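Long-range contacts in zinc-binding protein TroA (Treponema pallidum, PDB 1K0F), which binds zinc with high affinity and specificity in the periplasm and delivers it to the membrane permease of the TroABC import system: residues 6-11 / 28-33; 35-40 / 188-193; 103-108 / 169-174; 215-220 / 245-250. One frame throughout, in Å; residues are numbered along the deposited sequence.

Contact 1: 6-11 / 28-33; sequences VTTIGM and GLMGPG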
loop_
_atom_site.group_PDB
_atom_site.type_symbol
_atom_site.label_atom_id
_atom_site.label_comp_id
_atom_site.label_asym_id
_atom_site.label_seq_id
_atom_site.Cartn_x
_atom_site.Cartn_y
_atom_site.Cartn_z
ATOM N N VAL A 6 -4.076 17.511 1.602
ATOM C CA VAL A 6 -4.810 16.451 2.276
ATOM C C VAL A 6 -4.702 15.188 1.470
ATOM O O VAL A 6 -5.054 15.159 0.294
ATOM C CB VAL A 6 -6.302 16.795 2.460
ATOM C CG1 VAL A 6 -7.074 15.538 2.876
ATOM C CG2 VAL A 6 -6.462 17.886 3.527
ATOM N N THR A 7 -4.208 14.139 2.112
ATOM C CA THR A 7 -4.035 12.867 1.436
ATOM C C THR A 7 -4.836 11.761 2.106
ATOM O O THR A 7 -5.270 11.888 3.252
ATOM C CB THR A 7 -2.548 12.463 1.405
ATOM O OG1 THR A 7 -2.222 11.764 2.608
ATOM C CG2 THR A 7 -1.662 13.689 1.282
ATOM N N THR A 8 -5.012 10.670 1.375
ATOM C CA THR A 8 -5.755 9.534 1.864
ATOM C C THR A 8 -4.827 8.550 2.551
ATOM O O THR A 8 -4.573 8.662 3.739
ATOM C CB THR A 8 -6.472 8.855 0.704
ATOM O OG1 THR A 8 -5.547 8.685 -0.378
ATOM C CG2 THR A 8 -7.637 9.717 0.214
ATOM N N ILE A 9 -4.326 7.576 1.807
ATOM C CA ILE A 9 -3.422 6.575 2.370
ATOM C C ILE A 9 -2.109 7.211 2.833
ATOM O O ILE A 9 -1.597 8.143 2.197
ATOM C CB ILE A 9 -3.118 5.489 1.337
ATOM C CG1 ILE A 9 -2.537 6.137 0.077
ATOM C CG2 ILE A 9 -4.393 4.739 0.997
ATOM C CD1 ILE A 9 -2.002 5.144 -0.914
ATOM N N GLY A 10 -1.573 6.706 3.942
ATOM C CA GLY A 10 -0.343 7.252 4.488
ATOM C C GLY A 10 0.836 7.291 3.527
ATOM O O GLY A 10 1.720 8.143 3.649
ATOM N N MET A 11 0.843 6.368 2.571
ATOM C CA MET A 11 1.926 6.280 1.604
ATOM C C MET A 11 2.147 7.597 0.884
ATOM O O MET A 11 3.286 8.024 0.693
ATOM C CB MET A 11 1.645 5.172 0.593
ATOM C CG MET A 11 1.908 3.769 1.129
ATOM S SD MET A 11 0.531 3.107 2.112
ATOM C CE MET A 11 -0.452 2.431 0.836
ATOM N N GLY A 28 -3.050 13.463 7.001
ATOM C CA GLY A 28 -3.171 12.109 6.496
ATOM C C GLY A 28 -4.544 11.602 6.894
ATOM O O GLY A 28 -4.795 11.330 8.068
ATOM N N LEU A 29 -5.445 11.484 5.921
ATOM C CA LEU A 29 -6.808 11.026 6.195
ATOM C C LEU A 29 -6.928 9.575 6.660
ATOM O O LEU A 29 -7.761 9.262 7.512
ATOM C CB LEU A 29 -7.682 11.225 4.964
ATOM C CG LEU A 29 -8.157 12.669 4.787
ATOM C CD1 LEU A 29 -9.318 12.699 3.802
ATOM C CD2 LEU A 29 -8.563 13.244 6.136
ATOM N N MET A 30 -6.111 8.694 6.096
ATOM C CA MET A 30 -6.157 7.289 6.471
ATOM C C MET A 30 -4.866 6.895 7.187
ATOM O O MET A 30 -3.794 6.857 6.584
ATOM C CB MET A 30 -6.362 6.435 5.229
ATOM C CG MET A 30 -7.237 7.082 4.179
ATOM S SD MET A 30 -7.301 6.023 2.763
ATOM C CE MET A 30 -8.952 6.324 2.163
ATOM N N GLY A 31 -4.978 6.606 8.478
ATOM C CA GLY A 31 -3.802 6.250 9.250
ATOM C C GLY A 31 -3.569 4.763 9.478
ATOM O O GLY A 31 -4.238 3.910 8.883
ATOM N N PRO A 32 -2.604 4.430 10.339
ATOM C CA PRO A 32 -2.310 3.027 10.610
ATOM C C PRO A 32 -3.589 2.213 10.782
ATOM O O PRO A 32 -4.625 2.745 11.180
ATOM C CB PRO A 32 -1.481 3.074 11.897
ATOM C CG PRO A 32 -1.406 4.530 12.307
ATOM C CD PRO A 32 -1.736 5.334 11.103
ATOM N N GLY A 33 -3.506 0.925 10.472
ATOM C CA GLY A 33 -4.664 0.063 10.613
ATOM C C GLY A 33 -5.897 0.518 9.853
ATOM O O GLY A 33 -7.001 0.055 10.142
#
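Thr7 and Gly28 pair in parallel, and two backbone bonds fasten the chains, one belonging to that pair and one just after it. Leu29 N donates to Thr7 O (2.7 Å). The second bond runs from Met30 N to Thr8 O (2.8 Å). These bonds join the C-terminal end of strand 4-7 to the exit of strand 25-28, an outer strand of the parallel sheet of the N-terminal lobe. Both chains turn a corner here: one enters helix 10-20, with Ile9 as its N-cap residue, and the other runs into the loop that carries the zinc ligand His37. Apolar packing falls into two groups. Val6 CG1 meets the branch point of Leu29 (CG, 3.6 Å), and Leu49 of helix 43-51 packs against both residues. Met30 instead folds back over the Thr8-Ile9 peptide: its SD lies 3.6 Å from Thr8 CB and 3.6 Å from Ile9 CG2, while a bend at chi3 (147°) carries CE alongside the threonine. The hydroxyl of Thr8 bonds outside the contact, to Glu63 OE2. Ile9 and Met30 both rest on Pro36.

Contact 2: 35-40 / 188-193; sequences DPHLYT and VSTASE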
loop_
_atom_site.group_PDB
_atom_site.type_symbol
_atom_site.label_atom_id
_atom_site.label_comp_id
_atom_site.label_asym_id
_atom_site.label_seq_id
_atom_site.Cartn_x
_atom_site.Cartn_y
_atom_site.Cartn_z
ATOM N N ASP A 35 -8.068 0.715 6.358
ATOM C CA ASP A 35 -8.317 0.154 5.043
ATOM C C ASP A 35 -8.967 1.190 4.158
ATOM O O ASP A 35 -10.134 1.531 4.341
ATOM C CB ASP A 35 -9.238 -1.059 5.134
ATOM C CG ASP A 35 -9.468 -1.714 3.785
ATOM O OD1 ASP A 35 -9.297 -1.035 2.752
ATOM O OD2 ASP A 35 -9.817 -2.909 3.762
ATOM N N PRO A 36 -8.227 1.689 3.166
ATOM C CA PRO A 36 -8.724 2.701 2.232
ATOM C C PRO A 36 -9.949 2.252 1.438
ATOM O O PRO A 36 -10.821 3.069 1.121
ATOM C CB PRO A 36 -7.524 2.983 1.331
ATOM C CG PRO A 36 -6.348 2.433 2.054
ATOM C CD PRO A 36 -6.842 1.299 2.868
ATOM N N HIS A 37 -10.002 0.958 1.119
ATOM C CA HIS A 37 -11.114 0.383 0.362
ATOM C C HIS A 37 -12.441 0.774 0.998
ATOM O O HIS A 37 -13.249 1.494 0.415
ATOM C CB HIS A 37 -11.027 -1.146 0.342
ATOM C CG HIS A 37 -9.707 -1.680 -0.130
ATOM N ND1 HIS A 37 -9.173 -1.363 -1.360
ATOM C CD2 HIS A 37 -8.824 -2.527 0.455
ATOM C CE1 HIS A 37 -8.019 -1.989 -1.514
ATOM N NE2 HIS A 37 -7.784 -2.701 -0.426
ATOM N N LEU A 38 -12.647 0.296 2.212
ATOM C CA LEU A 38 -13.878 0.551 2.933
ATOM C C LEU A 38 -13.802 1.774 3.831
ATOM O O LEU A 38 -14.420 1.809 4.895
ATOM C CB LEU A 38 -14.223 -0.690 3.747
ATOM C CG LEU A 38 -13.830 -1.975 3.010
ATOM C CD1 LEU A 38 -13.186 -2.952 3.979
ATOM C CD2 LEU A 38 -15.061 -2.584 2.353
ATOM N N TYR A 39 -13.052 2.781 3.398
ATOM C CA TYR A 39 -12.908 4.006 4.182
ATOM C C TYR A 39 -13.827 5.118 3.653
ATOM O O TYR A 39 -13.957 5.305 2.437
ATOM C CB TYR A 39 -11.442 4.478 4.169
ATOM C CG TYR A 39 -11.159 5.637 5.110
ATOM C CD1 TYR A 39 -10.687 5.416 6.399
ATOM C CD2 TYR A 39 -11.403 6.952 4.720
ATOM C CE1 TYR A 39 -10.473 6.476 7.280
ATOM C CE2 TYR A 39 -11.196 8.017 5.593
ATOM C CZ TYR A 39 -10.735 7.774 6.871
ATOM O OH TYR A 39 -10.572 8.828 7.746
ATOM N N THR A 40 -14.460 5.840 4.583
ATOM C CA THR A 40 -15.360 6.956 4.267
ATOM C C THR A 40 -14.836 8.219 4.942
ATOM O O THR A 40 -14.348 8.162 6.071
ATOM C CB THR A 40 -16.784 6.737 4.817
ATOM O OG1 THR A 40 -16.982 5.349 5.098
ATOM C CG2 THR A 40 -17.824 7.229 3.823
ATOM N N VAL A 188 -8.544 -8.491 -4.190
ATOM C CA VAL A 188 -7.931 -7.180 -4.320
ATOM C C VAL A 188 -8.768 -6.159 -3.545
ATOM O O VAL A 188 -8.333 -5.034 -3.306
ATOM C CB VAL A 188 -7.834 -6.757 -5.813
ATOM C CG1 VAL A 188 -9.219 -6.413 -6.363
ATOM C CG2 VAL A 188 -6.889 -5.577 -5.956
ATOM N N SER A 189 -9.973 -6.569 -3.155
ATOM C CA SER A 189 -10.879 -5.710 -2.400
ATOM C C SER A 189 -11.422 -6.431 -1.169
ATOM O O SER A 189 -11.752 -7.620 -1.222
ATOM C CB SER A 189 -12.048 -5.255 -3.283
ATOM O OG SER A 189 -12.947 -4.425 -2.565
ATOM N N THR A 190 -11.505 -5.694 -0.062
ATOM C CA THR A 190 -12.009 -6.220 1.205
ATOM C C THR A 190 -13.511 -6.010 1.297
ATOM O O THR A 190 -14.122 -6.251 2.340
ATOM C CB THR A 190 -11.359 -5.517 2.396
ATOM O OG1 THR A 190 -11.012 -4.177 2.024
ATOM C CG2 THR A 190 -10.113 -6.265 2.826
ATOM N N ALA A 191 -14.090 -5.545 0.191
ATOM C CA ALA A 191 -15.523 -5.306 0.095
ATOM C C ALA A 191 -16.167 -6.635 -0.291
ATOM O O ALA A 191 -17.242 -6.677 -0.893
ATOM C CB ALA A 191 -15.811 -4.248 -0.973
ATOM N N SER A 192 -15.474 -7.716 0.054
ATOM C CA SER A 192 -15.924 -9.069 -0.229
ATOM C C SER A 192 -15.035 -10.025 0.563
ATOM O O SER A 192 -13.829 -10.122 0.317
ATOM C CB SER A 192 -15.801 -9.362 -1.727
ATOM O OG SER A 192 -16.169 -8.237 -2.510
ATOM N N GLU A 193 -15.635 -10.718 1.522
ATOM C CA GLU A 193 -14.904 -11.668 2.351
ATOM C C GLU A 193 -14.498 -12.887 1.533
ATOM O O GLU A 193 -14.735 -12.939 0.323
ATOM C CB GLU A 193 -15.772 -12.100 3.528
ATOM C CG GLU A 193 -16.390 -10.935 4.275
ATOM C CD GLU A 193 -15.381 -10.209 5.140
ATOM O OE1 GLU A 193 -15.544 -8.992 5.352
ATOM O OE2 GLU A 193 -14.423 -10.850 5.619
#
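The mouth of the zinc site, where the loop carrying the ligand His37 faces a loop of the C-terminal lobe, is bridged here by Asp35 and Thr190. Their side chains approach from opposite directions, and Thr190 OG1 donates to Asp35 OD2 at a modelled 2.5 Å, too short for its exact length to be trusted. Asp35 has CG anti to its backbone nitrogen (chi1 -177°), which extends the carboxylate towards the 188-193 loop. The same threonine oxygen sits among carbon atoms of two further residues. His37 crosses Thr190 at about a right angle, with CD2 3.2 Å from Thr190 OG1, and Leu38 CD1 approaches Thr190 OG1 to 3.2 Å on an oblique path. Beyond it the second methyl of Leu38, CD2, packs on Ala191 CB at 3.8 Å, where both residues are exposed. Towards the other end, His37 CE1 comes within 3.5 Å of Val188 O. The 188-193 loop is shaped partly by an ST turn, in which Ser189 OG accepts from Ala191 N (3.2 Å). Further in, the His37 ring meets those of His168 and His102, and its side chain touches Asp248, which together with these three histidines makes up the zinc-binding set. On the C-terminal side, Thr190 also packs on Ile220. Loops of the two lobes meeting over the zinc ligands are consistent with the closed conformation of this metal-free periplasmic solute-binding protein.

Contact 3: 103-108 / 169-174; sequences VWFDVK and DAFGYF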
loop_
_atom_site.group_PDB
_atom_site.type_symbol
_atom_site.label_atom_id
_atom_site.label_comp_id
_atom_site.label_asym_id
_atom_site.label_seq_id
_atom_site.Cartn_x
_atom_site.Cartn_y
_atom_site.Cartn_z
ATOM N N VAL A 103 0.041 -0.359 -6.313
ATOM C CA VAL A 103 1.288 -0.077 -7.007
ATOM C C VAL A 103 2.434 0.388 -6.108
ATOM O O VAL A 103 3.596 0.373 -6.505
ATOM C CB VAL A 103 1.054 0.980 -8.099
ATOM C CG1 VAL A 103 0.082 0.440 -9.142
ATOM C CG2 VAL A 103 0.504 2.242 -7.471
ATOM N N TRP A 104 2.108 0.806 -4.896
ATOM C CA TRP A 104 3.139 1.262 -3.980
ATOM C C TRP A 104 3.955 0.078 -3.494
ATOM O O TRP A 104 4.762 0.212 -2.573
ATOM C CB TRP A 104 2.509 1.946 -2.778
ATOM C CG TRP A 104 1.525 1.077 -2.114
ATOM C CD1 TRP A 104 1.785 0.046 -1.257
ATOM C CD2 TRP A 104 0.110 1.124 -2.275
ATOM N NE1 TRP A 104 0.611 -0.552 -0.873
ATOM C CE2 TRP A 104 -0.434 0.090 -1.482
ATOM C CE3 TRP A 104 -0.753 1.944 -3.010
ATOM C CZ2 TRP A 104 -1.803 -0.148 -1.406
ATOM C CZ3 TRP A 104 -2.115 1.706 -2.937
ATOM C CH2 TRP A 104 -2.627 0.668 -2.139
ATOM N N PHE A 105 3.721 -1.088 -4.085
ATOM C CA PHE A 105 4.471 -2.267 -3.692
ATOM C C PHE A 105 5.519 -2.603 -4.738
ATOM O O PHE A 105 6.265 -3.568 -4.597
ATOM C CB PHE A 105 3.542 -3.446 -3.425
ATOM C CG PHE A 105 3.038 -3.490 -2.007
ATOM C CD1 PHE A 105 3.866 -3.118 -0.954
ATOM C CD2 PHE A 105 1.728 -3.862 -1.728
ATOM C CE1 PHE A 105 3.395 -3.116 0.360
ATOM C CE2 PHE A 105 1.246 -3.864 -0.426
ATOM C CZ PHE A 105 2.079 -3.485 0.624
ATOM N N ASP A 106 5.547 -1.802 -5.801
ATOM C CA ASP A 106 6.561 -1.924 -6.831
ATOM C C ASP A 106 7.260 -0.570 -6.722
ATOM O O ASP A 106 6.899 0.386 -7.403
ATOM C CB ASP A 106 5.964 -2.097 -8.228
ATOM C CG ASP A 106 7.039 -2.286 -9.298
ATOM O OD1 ASP A 106 8.215 -1.940 -9.034
ATOM O OD2 ASP A 106 6.717 -2.780 -10.402
ATOM N N VAL A 107 8.231 -0.498 -5.816
ATOM C CA VAL A 107 8.995 0.717 -5.555
ATOM C C VAL A 107 9.360 1.493 -6.804
ATOM O O VAL A 107 9.296 2.715 -6.815
ATOM C CB VAL A 107 10.291 0.389 -4.810
ATOM C CG1 VAL A 107 11.052 1.651 -4.528
ATOM C CG2 VAL A 107 9.984 -0.361 -3.534
ATOM N N LYS A 108 9.745 0.778 -7.854
ATOM C CA LYS A 108 10.141 1.405 -9.106
ATOM C C LYS A 108 8.970 2.041 -9.853
ATOM O O LYS A 108 9.131 3.039 -10.555
ATOM C CB LYS A 108 10.817 0.362 -9.996
ATOM C CG LYS A 108 12.062 0.853 -10.714
ATOM C CD LYS A 108 11.976 0.585 -12.218
ATOM C CE LYS A 108 12.922 -0.529 -12.655
ATOM N NZ LYS A 108 13.320 -0.380 -14.085
ATOM N N ASP A 169 -5.481 -9.812 -1.404
ATOM C CA ASP A 169 -4.732 -9.675 -2.666
ATOM C C ASP A 169 -4.154 -8.286 -2.873
ATOM O O ASP A 169 -4.560 -7.564 -3.787
ATOM C CB ASP A 169 -5.648 -10.014 -3.852
ATOM C CG ASP A 169 -5.026 -11.021 -4.816
ATOM O OD1 ASP A 169 -3.878 -11.461 -4.562
ATOM O OD2 ASP A 169 -5.694 -11.364 -5.824
ATOM N N ALA A 170 -3.177 -7.934 -2.049
ATOM C CA ALA A 170 -2.567 -6.620 -2.119
ATOM C C ALA A 170 -1.073 -6.653 -2.391
ATOM O O ALA A 170 -0.355 -5.759 -1.967
ATOM C CB ALA A 170 -2.836 -5.867 -0.825
ATOM N N PHE A 171 -0.592 -7.664 -3.094
ATOM C CA PHE A 171 0.834 -7.715 -3.364
ATOM C C PHE A 171 1.133 -8.198 -4.762
ATOM O O PHE A 171 2.228 -8.665 -5.041
ATOM C CB PHE A 171 1.539 -8.605 -2.341
ATOM C CG PHE A 171 1.457 -8.087 -0.930
ATOM C CD1 PHE A 171 0.421 -8.483 -0.092
ATOM C CD2 PHE A 171 2.420 -7.220 -0.436
ATOM C CE1 PHE A 171 0.343 -8.022 1.221
ATOM C CE2 PHE A 171 2.351 -6.752 0.881
ATOM C CZ PHE A 171 1.311 -7.155 1.709
ATOM N N GLY A 172 0.148 -8.083 -5.644
ATOM C CA GLY A 172 0.338 -8.506 -7.021
ATOM C C GLY A 172 1.604 -7.926 -7.641
ATOM O O GLY A 172 2.426 -8.671 -8.189
ATOM N N TYR A 173 1.761 -6.602 -7.567
ATOM C CA TYR A 173 2.949 -5.950 -8.118
ATOM C C TYR A 173 4.164 -6.383 -7.313
ATOM O O TYR A 173 5.262 -6.505 -7.845
ATOM C CB TYR A 173 2.822 -4.434 -8.051
ATOM C CG TYR A 173 1.697 -3.866 -8.876
ATOM C CD1 TYR A 173 1.951 -3.030 -9.958
ATOM C CD2 TYR A 173 0.373 -4.093 -8.523
ATOM C CE1 TYR A 173 0.910 -2.424 -10.658
ATOM C CE2 TYR A 173 -0.664 -3.492 -9.214
ATOM C CZ TYR A 173 -0.398 -2.663 -10.273
ATOM O OH TYR A 173 -1.447 -2.057 -10.924
ATOM N N PHE A 174 3.963 -6.606 -6.020
ATOM C CA PHE A 174 5.054 -7.045 -5.163
ATOM C C PHE A 174 5.554 -8.380 -5.722
ATOM O O PHE A 174 6.760 -8.627 -5.800
ATOM C CB PHE A 174 4.560 -7.214 -3.718
ATOM C CG PHE A 174 5.586 -7.796 -2.784
ATOM C CD1 PHE A 174 6.549 -6.985 -2.191
ATOM C CD2 PHE A 174 5.594 -9.166 -2.510
ATOM C CE1 PHE A 174 7.504 -7.527 -1.342
ATOM C CE2 PHE A 174 6.543 -9.719 -1.663
ATOM C CZ PHE A 174 7.500 -8.902 -1.078
#
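Phe105 and Phe174 bring their CA atoms to 5.0 Å, and the CA atoms of Asp106 and Tyr173 follow at 5.6 Å, where the turn leading into helix 107-124 meets the start of helix 172-178. Aromatic rings make most of the join. Phe105 and Phe171 form an offset stack, centroids 4.4 Å apart and planes inclined by 21°, with Phe171 CE2 lying over the rim of the Phe105 ring. Trp104 NE1 occupies the opposite face of Phe105, also towards the rim, so the ring is sandwiched; that indole nitrogen donates to Ser247 O. At its root, Phe105 CB packs on Phe174 CB at 3.9 Å. The second cluster centres on Tyr173, which runs alongside Val103. Val103 CA stands 4.2 Å from the centroid of the Tyr173 ring, only 7° off the normal, a CH-pi contact over the face. Val103 CG1, set anti to its own carbonyl carbon (chi1 -63°), reaches the phenol end of that ring, 3.3 Å from Tyr173 CZ. Asp100 O fixes the Tyr173 hydroxyl by a hydrogen bond, and Asp106 CB touches Tyr173 CB. Asn267 of helix 260-273 abuts both stacked phenylalanines. Each segment directly follows a zinc-binding histidine, His102 or His168, so this is an aromatic core adjoining the metal site, where the two lobes of this solute-binding family meet.

Contact 4: 215-220 / 245-250; sequences FIESSI and LFSDAM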
loop_
_atom_site.group_PDB
_atom_site.type_symbol
_atom_site.label_atom_id
_atom_site.label_comp_id
_atom_site.label_asym_id
_atom_site.label_seq_id
_atom_site.Cartn_x
_atom_site.Cartn_y
_atom_site.Cartn_z
ATOM N N PHE A 215 0.859 -14.423 6.556
ATOM C CA PHE A 215 0.910 -13.142 7.254
ATOM C C PHE A 215 -0.392 -12.406 7.504
ATOM O O PHE A 215 -1.345 -12.494 6.738
ATOM C CB PHE A 215 1.862 -12.200 6.523
ATOM C CG PHE A 215 3.249 -12.739 6.398
ATOM C CD1 PHE A 215 3.506 -13.850 5.602
ATOM C CD2 PHE A 215 4.293 -12.173 7.115
ATOM C CE1 PHE A 215 4.783 -14.397 5.528
ATOM C CE2 PHE A 215 5.583 -12.715 7.050
ATOM C CZ PHE A 215 5.827 -13.829 6.254
ATOM N N ILE A 216 -0.419 -11.666 8.601
ATOM C CA ILE A 216 -1.578 -10.863 8.949
ATOM C C ILE A 216 -1.348 -9.528 8.261
ATOM O O ILE A 216 -0.355 -9.336 7.562
ATOM C CB ILE A 216 -1.692 -10.617 10.488
ATOM C CG1 ILE A 216 -0.348 -10.863 11.162
ATOM C CG2 ILE A 216 -2.746 -11.546 11.102
ATOM C CD1 ILE A 216 -0.312 -10.433 12.588
ATOM N N GLU A 217 -2.264 -8.597 8.459
ATOM C CA GLU A 217 -2.118 -7.297 7.857
ATOM C C GLU A 217 -2.719 -6.266 8.763
ATOM O O GLU A 217 -3.687 -6.531 9.461
ATOM C CB GLU A 217 -2.799 -7.264 6.510
ATOM C CG GLU A 217 -1.997 -7.937 5.430
ATOM C CD GLU A 217 -2.669 -7.829 4.095
ATOM O OE1 GLU A 217 -2.333 -8.611 3.184
ATOM O OE2 GLU A 217 -3.546 -6.956 3.960
ATOM N N SER A 218 -2.127 -5.083 8.743
ATOM C CA SER A 218 -2.569 -3.987 9.577
ATOM C C SER A 218 -3.955 -3.443 9.244
ATOM O O SER A 218 -4.624 -2.898 10.122
ATOM C CB SER A 218 -1.553 -2.851 9.488
ATOM O OG SER A 218 -0.777 -2.992 8.318
ATOM N N SER A 219 -4.400 -3.595 7.999
ATOM C CA SER A 219 -5.695 -3.043 7.603
ATOM C C SER A 219 -6.862 -4.005 7.488
ATOM O O SER A 219 -7.961 -3.604 7.128
ATOM C CB SER A 219 -5.539 -2.312 6.281
ATOM O OG SER A 219 -4.583 -2.966 5.467
ATOM N N ILE A 220 -6.638 -5.271 7.802
ATOM C CA ILE A 220 -7.705 -6.247 7.690
ATOM C C ILE A 220 -7.821 -7.118 8.940
ATOM O O ILE A 220 -6.816 -7.567 9.483
ATOM C CB ILE A 220 -7.488 -7.153 6.431
ATOM C CG1 ILE A 220 -7.945 -6.416 5.169
ATOM C CG2 ILE A 220 -8.301 -8.437 6.537
ATOM C CD1 ILE A 220 -6.824 -5.928 4.298
ATOM N N LEU A 245 1.696 -7.719 8.237
ATOM C CA LEU A 245 2.206 -6.919 7.154
ATOM C C LEU A 245 1.393 -5.653 6.932
ATOM O O LEU A 245 0.241 -5.539 7.377
ATOM C CB LEU A 245 2.259 -7.759 5.882
ATOM C CG LEU A 245 3.078 -9.048 6.015
ATOM C CD1 LEU A 245 3.238 -9.692 4.646
ATOM C CD2 LEU A 245 4.434 -8.743 6.619
ATOM N N PHE A 246 2.019 -4.689 6.265
ATOM C CA PHE A 246 1.360 -3.433 5.954
ATOM C C PHE A 246 0.831 -3.591 4.554
ATOM O O PHE A 246 1.607 -3.735 3.618
ATOM C CB PHE A 246 2.357 -2.282 5.994
ATOM C CG PHE A 246 2.817 -1.940 7.369
ATOM C CD1 PHE A 246 1.929 -1.405 8.290
ATOM C CD2 PHE A 246 4.109 -2.222 7.764
ATOM C CE1 PHE A 246 2.319 -1.164 9.586
ATOM C CE2 PHE A 246 4.511 -1.988 9.055
ATOM C CZ PHE A 246 3.619 -1.459 9.974
ATOM N N SER A 247 -0.485 -3.589 4.407
ATOM C CA SER A 247 -1.062 -3.736 3.087
ATOM C C SER A 247 -1.356 -2.369 2.500
ATOM O O SER A 247 -0.574 -1.843 1.703
ATOM C CB SER A 247 -2.342 -4.562 3.148
ATOM O OG SER A 247 -2.905 -4.548 4.443
ATOM N N ASP A 248 -2.480 -1.782 2.892
ATOM C CA ASP A 248 -2.845 -0.473 2.377
ATOM C C ASP A 248 -2.462 0.637 3.341
ATOM O O ASP A 248 -2.420 1.804 2.956
ATOM C CB ASP A 248 -4.354 -0.396 2.111
ATOM C CG ASP A 248 -4.922 -1.684 1.528
ATOM O OD1 ASP A 248 -4.281 -2.275 0.633
ATOM O OD2 ASP A 248 -6.021 -2.099 1.968
ATOM N N ALA A 249 -2.180 0.262 4.589
ATOM C CA ALA A 249 -1.831 1.234 5.625
ATOM C C ALA A 249 -0.413 1.110 6.165
ATOM O O ALA A 249 0.159 0.017 6.208
ATOM C CB ALA A 249 -2.825 1.137 6.788
ATOM N N MET A 250 0.132 2.245 6.595
ATOM C CA MET A 250 1.484 2.306 7.134
ATOM C C MET A 250 1.488 2.177 8.644
ATOM O O MET A 250 0.444 1.983 9.273
ATOM C CB MET A 250 2.139 3.634 6.771
ATOM C CG MET A 250 2.585 3.752 5.341
ATOM S SD MET A 250 3.813 5.044 5.190
ATOM C CE MET A 250 3.146 6.294 6.287
#
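Leu245 pairs with Glu217 in parallel at the ends of strands 213-217 and 240-245, and both its N-H and its C=O are bonded to the other segment. Leu245 N donates to Ile216 O over 2.7 Å. Leu245 O accepts twice: from Ser218 N (2.8 Å), almost in line with the C=O bond, and from Ser218 OG (2.9 Å), which comes in at a C=O...O angle of 122°. Glu217 CA adds a CA-H...O contact to Leu245 O, at 3.0 Å. Next to the strand pair, Phe215 CB lies 3.4 Å from Leu245 CG, and Leu245 CD1 and CD2 touch Phe215 CG and CD2. Beyond the strands side-chain bonds take over across the contact. Ser247 OG donates to Glu217 OE2, modelled at 2.5 Å; the carboxylate oxygen is crowded in the model, so the precise geometry is less certain. Glu217 reaches this far because its chain is extended beyond CG (chi2 -177°). OE2 also accepts from His168 ND1. The backbone of the 245-250 loop is held from outside as well, Phe246 N donating to Asn267 OD1. A weak bond joins Asp248 OD1 and His168 NE2. Glu217 is thus placed as a second-shell carboxylate that probably helps to orient the zinc ligand His168, while in the metal-free protein the weak bond between the ligands His168 and Asp248 may partly stand in for the missing metal.

How the contacts relate
Contact 1 lies in the N-terminal lobe, at the C-terminal ends of its parallel strands, and contact 4 in the C-terminal lobe, at the ends of strands 213-217 and 240-245; their centres are about 13 Å apart. Contacts 2 and 3 span the two lobes, which helix 129-156 connects, with their centres about 17 Å apart. Along the chain contact 1 closes first, contact 3 falls within the long interval spanned by contact 2, and contact 4 comes last. Pro36 links contacts 1 and 2, and Phe105 against the Phe246 backbone links 3 and 4. Together they surround the four zinc ligands of the closed, zinc-free protein.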